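Local coordinates for tungstate ABC transporter, periplasmic tungstate-binding protein (Geobacter sulfurreducens, PDB 3LR1) that probably binds tungstate in the periplasm and delivers it to the membrane components of an ABC transporter, at residues A[115-119]-A[166-170]; A[158-162]-A[182-186]. All blocks are in the same frame, centred on the assembly; numbering follows the deposited sequence.

Interaction 1. Residues A[115-119]-A[166-170]; sequences GATFI and AYTLT
The carbonyl oxygen of I119 is gripped twice where strands 118-120 and 167-171 meet. The hydroxyl of T168 donates to it, OG1 to O 2.7 Å, lying in the carbonyl plane; water 1 adds a second bond and, by donating also to the carbonyl oxygen of L169, ties the two backbones together. T168 can do this because its OG1 stands opposite the backbone N about the first torsion (chi1 -166°), which brings the hydroxyl to the I119 carbonyl. Two backbone bonds flank the parallel pairing of F118 with Y167: Y167 N donates to T117 O at 3.0 Å, and I119 N to Y167 O, also at 3.0 Å. The same Y167 O receives a CA-H...O contact from F118, with CA and O 3.2 Å apart.

On the face carrying F118 and Y167, the phenylalanine, with CG anti to its amide nitrogen (chi1 173°), sends its ring along the partner strand: CE1 comes within 3.7 Å of T168 CA, and CZ lies 4.1 Å from L169 CB, the two side chains side by side. With an alanine in place of F118 this reach would disappear, which would probably open a gap beside L169 and the backbone at T168. A116 CB lies obliquely against the Y167 ring, whose hydroxyl is held by D94 and A96 N. On the side of the sheet that carries I119 and T168, A166 CB meets I119 CD1 at 3.8 Å.

Parallel pairing between helix-covered faces is consistent with the alpha/beta build of a periplasmic-binding-protein fold. Helix 104-114, ended by a Schellman motif at G115, covers the F118 and Y167 face through L108 and L111; V157 of helix 154-164 packs on I119 and T168, and strands 147-149 and 78-90 continue the mixed sheet to either side.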
loop_
_atom_site.group_PDB
_atom_site.type_symbol
_atom_site.label_atom_id
_atom_site.label_comp_id
_atom_site.label_asym_id
_atom_site.label_seq_id
_atom_site.Cartn_x
_atom_site.Cartn_y
_atom_site.Cartn_z
ATOM N N GLY A 115 15.131 20.995 -8.524
ATOM C CA GLY A 115 14.566 20.534 -9.762
ATOM C C GLY A 115 14.973 19.101 -10.107
ATOM O O GLY A 115 15.093 18.783 -11.292
ATOM N N ALA A 116 15.157 18.235 -9.084
ATOM C CA ALA A 116 15.538 16.839 -9.270
ATOM C C ALA A 116 14.320 16.010 -9.670
ATOM O O ALA A 116 13.223 16.177 -9.127
ATOM C CB ALA A 116 16.155 16.259 -8.004
ATOM N N THR A 117 14.512 15.123 -10.635
ATOM C CA THR A 117 13.419 14.358 -11.160
ATOM C C THR A 117 12.792 13.500 -10.066
ATOM O O THR A 117 13.529 12.865 -9.316
ATOM C CB THR A 117 13.882 13.487 -12.297
ATOM O OG1 THR A 117 14.468 14.337 -13.303
ATOM C CG2 THR A 117 12.708 12.797 -12.893
ATOM N N PHE A 118 11.458 13.520 -9.980
ATOM C CA PHE A 118 10.688 12.834 -8.940
ATOM C C PHE A 118 9.430 12.198 -9.590
ATOM O O PHE A 118 8.652 12.874 -10.288
ATOM C CB PHE A 118 10.260 13.785 -7.797
ATOM C CG PHE A 118 9.324 13.153 -6.786
ATOM C CD1 PHE A 118 9.827 12.560 -5.618
ATOM C CD2 PHE A 118 7.964 13.127 -7.014
ATOM C CE1 PHE A 118 8.980 11.954 -4.722
ATOM C CE2 PHE A 118 7.086 12.542 -6.091
ATOM C CZ PHE A 118 7.587 11.928 -4.969
ATOM N N ILE A 119 9.224 10.898 -9.328
ATOM C CA ILE A 119 8.062 10.178 -9.875
ATOM C C ILE A 119 6.954 10.040 -8.826
ATOM O O ILE A 119 7.127 9.348 -7.780
ATOM C CB ILE A 119 8.442 8.773 -10.321
ATOM C CG1 ILE A 119 9.809 8.740 -11.010
ATOM C CG2 ILE A 119 7.375 8.189 -11.202
ATOM C CD1 ILE A 119 10.010 9.694 -12.235
ATOM N N ALA A 166 15.804 8.923 -10.807
ATOM C CA ALA A 166 14.900 9.860 -10.141
ATOM C C ALA A 166 14.738 9.420 -8.693
ATOM O O ALA A 166 15.183 8.320 -8.281
ATOM C CB ALA A 166 13.506 9.926 -10.863
ATOM N N TYR A 167 14.153 10.332 -7.908
ATOM C CA TYR A 167 13.698 10.037 -6.587
ATOM C C TYR A 167 12.214 9.663 -6.655
ATOM O O TYR A 167 11.501 10.024 -7.579
ATOM C CB TYR A 167 13.867 11.261 -5.692
ATOM C CG TYR A 167 15.269 11.734 -5.483
ATOM C CD1 TYR A 167 15.948 11.423 -4.305
ATOM C CD2 TYR A 167 15.903 12.581 -6.393
ATOM C CE1 TYR A 167 17.235 11.888 -4.074
ATOM C CE2 TYR A 167 17.204 13.050 -6.146
ATOM C CZ TYR A 167 17.853 12.706 -4.987
ATOM O OH TYR A 167 19.153 13.184 -4.714
ATOM N N THR A 168 11.766 8.908 -5.671
ATOM C CA THR A 168 10.377 8.595 -5.518
ATOM C C THR A 168 10.076 8.273 -4.054
ATOM O O THR A 168 10.980 7.792 -3.308
ATOM C CB THR A 168 9.919 7.435 -6.487
ATOM O OG1 THR A 168 8.475 7.417 -6.507
ATOM C CG2 THR A 168 10.444 6.057 -6.058
ATOM N N LEU A 169 8.824 8.530 -3.663
ATOM C CA LEU A 169 8.280 8.154 -2.399
ATOM C C LEU A 169 7.702 6.755 -2.585
ATOM O O LEU A 169 6.915 6.514 -3.510
ATOM C CB LEU A 169 7.197 9.142 -1.947
ATOM C CG LEU A 169 6.561 8.848 -0.613
ATOM C CD1 LEU A 169 7.529 9.285 0.584
ATOM C CD2 LEU A 169 5.164 9.529 -0.536
ATOM N N THR A 170 8.176 5.816 -1.763
ATOM C CA THR A 170 7.754 4.420 -1.850
ATOM C C THR A 170 7.450 3.851 -0.481
ATOM O O THR A 170 8.044 4.244 0.504
ATOM C CB THR A 170 8.821 3.506 -2.595
ATOM O OG1 THR A 170 8.312 2.167 -2.725
ATOM C CG2 THR A 170 10.156 3.434 -1.864
HETATM O O HOH W 1 5.950 8.543 -5.228
#

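Interaction 2. Residues A[158-162]-A[182-186]; sequences ITMAT and KTDLV
Near the C-terminal end of helix 154-164, T162 holds CG2 anti to its backbone N, which directs that methyl to the D184 carboxylate, CG2 to OD1 3.4 Å. L185 places CG anti to its own carbonyl carbon (chi1 -55°), and with the second torsion extended (chi2 177°) its CD1 methyl is carried to the helix, where it meets A161 CB at 3.6 Å. One turn back, I158 presents its CG2 branch to the CG2 methyl of T183, 3.7 Å away, the two side chains crossing at about a right angle. The close approach of T162 OG1 to T183 CG2 is doubtful.

Within the PBP-type fold this is a helix packed against the loop that carries K182 to D184, between helix 172-178 and strand 186-190. The join is mostly apolar, and its polar link is indirect: water 2 lies 2.7 Å from T159 OG1 and donates to K182 O at 2.8 Å, bridging the helix flank to the loop backbone at K182. T183 OG1 is buried by the contact without a polar partner in the model. Helix 172-178 adjoins both segments: F178 packs on I158 and T159 and makes a cation-pi contact with K182, while the Y175 hydroxyl is hydrogen-bonded to L185 O.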
loop_
_atom_site.group_PDB
_atom_site.type_symbol
_atom_site.label_atom_id
_atom_site.label_comp_id
_atom_site.label_asym_id
_atom_site.label_seq_id
_atom_site.Cartn_x
_atom_site.Cartn_y
_atom_site.Cartn_z
ATOM N N ILE A 158 8.893 2.304 -9.117
ATOM C CA ILE A 158 10.292 2.037 -8.718
ATOM C C ILE A 158 11.112 1.745 -9.968
ATOM O O ILE A 158 12.263 2.238 -10.140
ATOM C CB ILE A 158 10.415 0.885 -7.700
ATOM C CG1 ILE A 158 9.757 1.291 -6.375
ATOM C CG2 ILE A 158 11.897 0.509 -7.557
ATOM C CD1 ILE A 158 9.556 0.104 -5.315
ATOM N N THR A 159 10.542 0.998 -10.908
ATOM C CA THR A 159 11.277 0.769 -12.155
ATOM C C THR A 159 11.524 2.044 -12.942
ATOM O O THR A 159 12.602 2.214 -13.501
ATOM C CB THR A 159 10.497 -0.245 -13.021
ATOM O OG1 THR A 159 10.382 -1.453 -12.294
ATOM C CG2 THR A 159 11.175 -0.565 -14.352
HETATM N N MSE A 160 10.511 2.907 -13.068
HETATM C CA MSE A 160 10.674 4.148 -13.836
HETATM C C MSE A 160 11.673 5.046 -13.096
HETATM O O MSE A 160 12.540 5.590 -13.716
HETATM C CB MSE A 160 9.340 4.861 -14.001
HETATM C CG MSE A 160 9.364 6.055 -15.015
HETATM SE SE MSE A 160 7.635 7.026 -15.002
HETATM C CE MSE A 160 6.419 5.527 -14.689
ATOM N N ALA A 161 11.582 5.156 -11.766
ATOM C CA ALA A 161 12.573 5.986 -11.025
ATOM C C ALA A 161 13.963 5.488 -11.309
ATOM O O ALA A 161 14.829 6.291 -11.532
ATOM C CB ALA A 161 12.339 6.022 -9.541
ATOM N N THR A 162 14.132 4.170 -11.376
ATOM C CA THR A 162 15.440 3.565 -11.542
ATOM C C THR A 162 16.035 3.891 -12.928
ATOM O O THR A 162 17.197 4.367 -13.056
ATOM C CB THR A 162 15.357 2.015 -11.375
ATOM O OG1 THR A 162 14.705 1.681 -10.150
ATOM C CG2 THR A 162 16.794 1.391 -11.377
ATOM N N LYS A 182 15.839 -5.621 -8.766
ATOM C CA LYS A 182 15.023 -4.818 -9.643
ATOM C C LYS A 182 15.189 -3.288 -9.472
ATOM O O LYS A 182 14.505 -2.563 -10.160
ATOM C CB LYS A 182 13.566 -5.271 -9.485
ATOM C CG LYS A 182 13.296 -6.569 -10.282
ATOM C CD LYS A 182 12.261 -7.467 -9.642
ATOM C CE LYS A 182 10.889 -6.906 -9.648
ATOM N NZ LYS A 182 9.877 -7.865 -9.018
ATOM N N THR A 183 16.086 -2.828 -8.596
ATOM C CA THR A 183 16.533 -1.416 -8.571
ATOM C C THR A 183 17.934 -1.391 -8.083
ATOM O O THR A 183 18.311 -2.261 -7.310
ATOM C CB THR A 183 16.051 -0.480 -7.403
ATOM O OG1 THR A 183 15.345 -1.151 -6.327
ATOM C CG2 THR A 183 15.528 0.763 -7.871
ATOM N N ASP A 184 18.639 -0.295 -8.371
ATOM C CA ASP A 184 19.897 0.060 -7.688
ATOM C C ASP A 184 19.711 1.345 -6.846
ATOM O O ASP A 184 20.678 1.852 -6.309
ATOM C CB ASP A 184 21.058 0.246 -8.696
ATOM C CG ASP A 184 20.781 1.317 -9.745
ATOM O OD1 ASP A 184 19.681 1.877 -9.747
ATOM O OD2 ASP A 184 21.666 1.626 -10.571
ATOM N N LEU A 185 18.484 1.881 -6.747
ATOM C CA LEU A 185 18.158 3.005 -5.863
ATOM C C LEU A 185 18.301 2.562 -4.407
ATOM O O LEU A 185 18.141 1.378 -4.067
ATOM C CB LEU A 185 16.746 3.542 -6.111
ATOM C CG LEU A 185 16.398 3.972 -7.551
ATOM C CD1 LEU A 185 14.966 4.420 -7.734
ATOM C CD2 LEU A 185 17.380 5.008 -8.053
ATOM N N VAL A 186 18.614 3.517 -3.548
ATOM C CA VAL A 186 18.838 3.247 -2.166
ATOM C C VAL A 186 17.923 4.171 -1.375
ATOM O O VAL A 186 17.522 5.224 -1.867
ATOM C CB VAL A 186 20.305 3.511 -1.764
ATOM C CG1 VAL A 186 21.278 2.536 -2.471
ATOM C CG2 VAL A 186 20.670 4.934 -2.047
HETATM O O HOH W 2 12.735 -2.714 -12.286
#

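In the fold
Helix 154-164 and strand 167-171 follow each other in the chain, and the two interactions use them in turn: interaction 1 sets the strand in the sheet, interaction 2 fastens a loop to the helix covering that sheet. Their centres lie 11 Å apart and they touch directly, through a probable hydrogen bond from A166 N to A161 O and packing of I119 on the backbone of A161. Interaction 1 is buried and combines backbone bonds, a side-chain hydroxyl and aromatic packing; interaction 2 is partly exposed and joins mainly methyl groups, with a bridging water in each contact. The L169 and I158 side chains are about 10 and 11 Å from a bound tungsten ion.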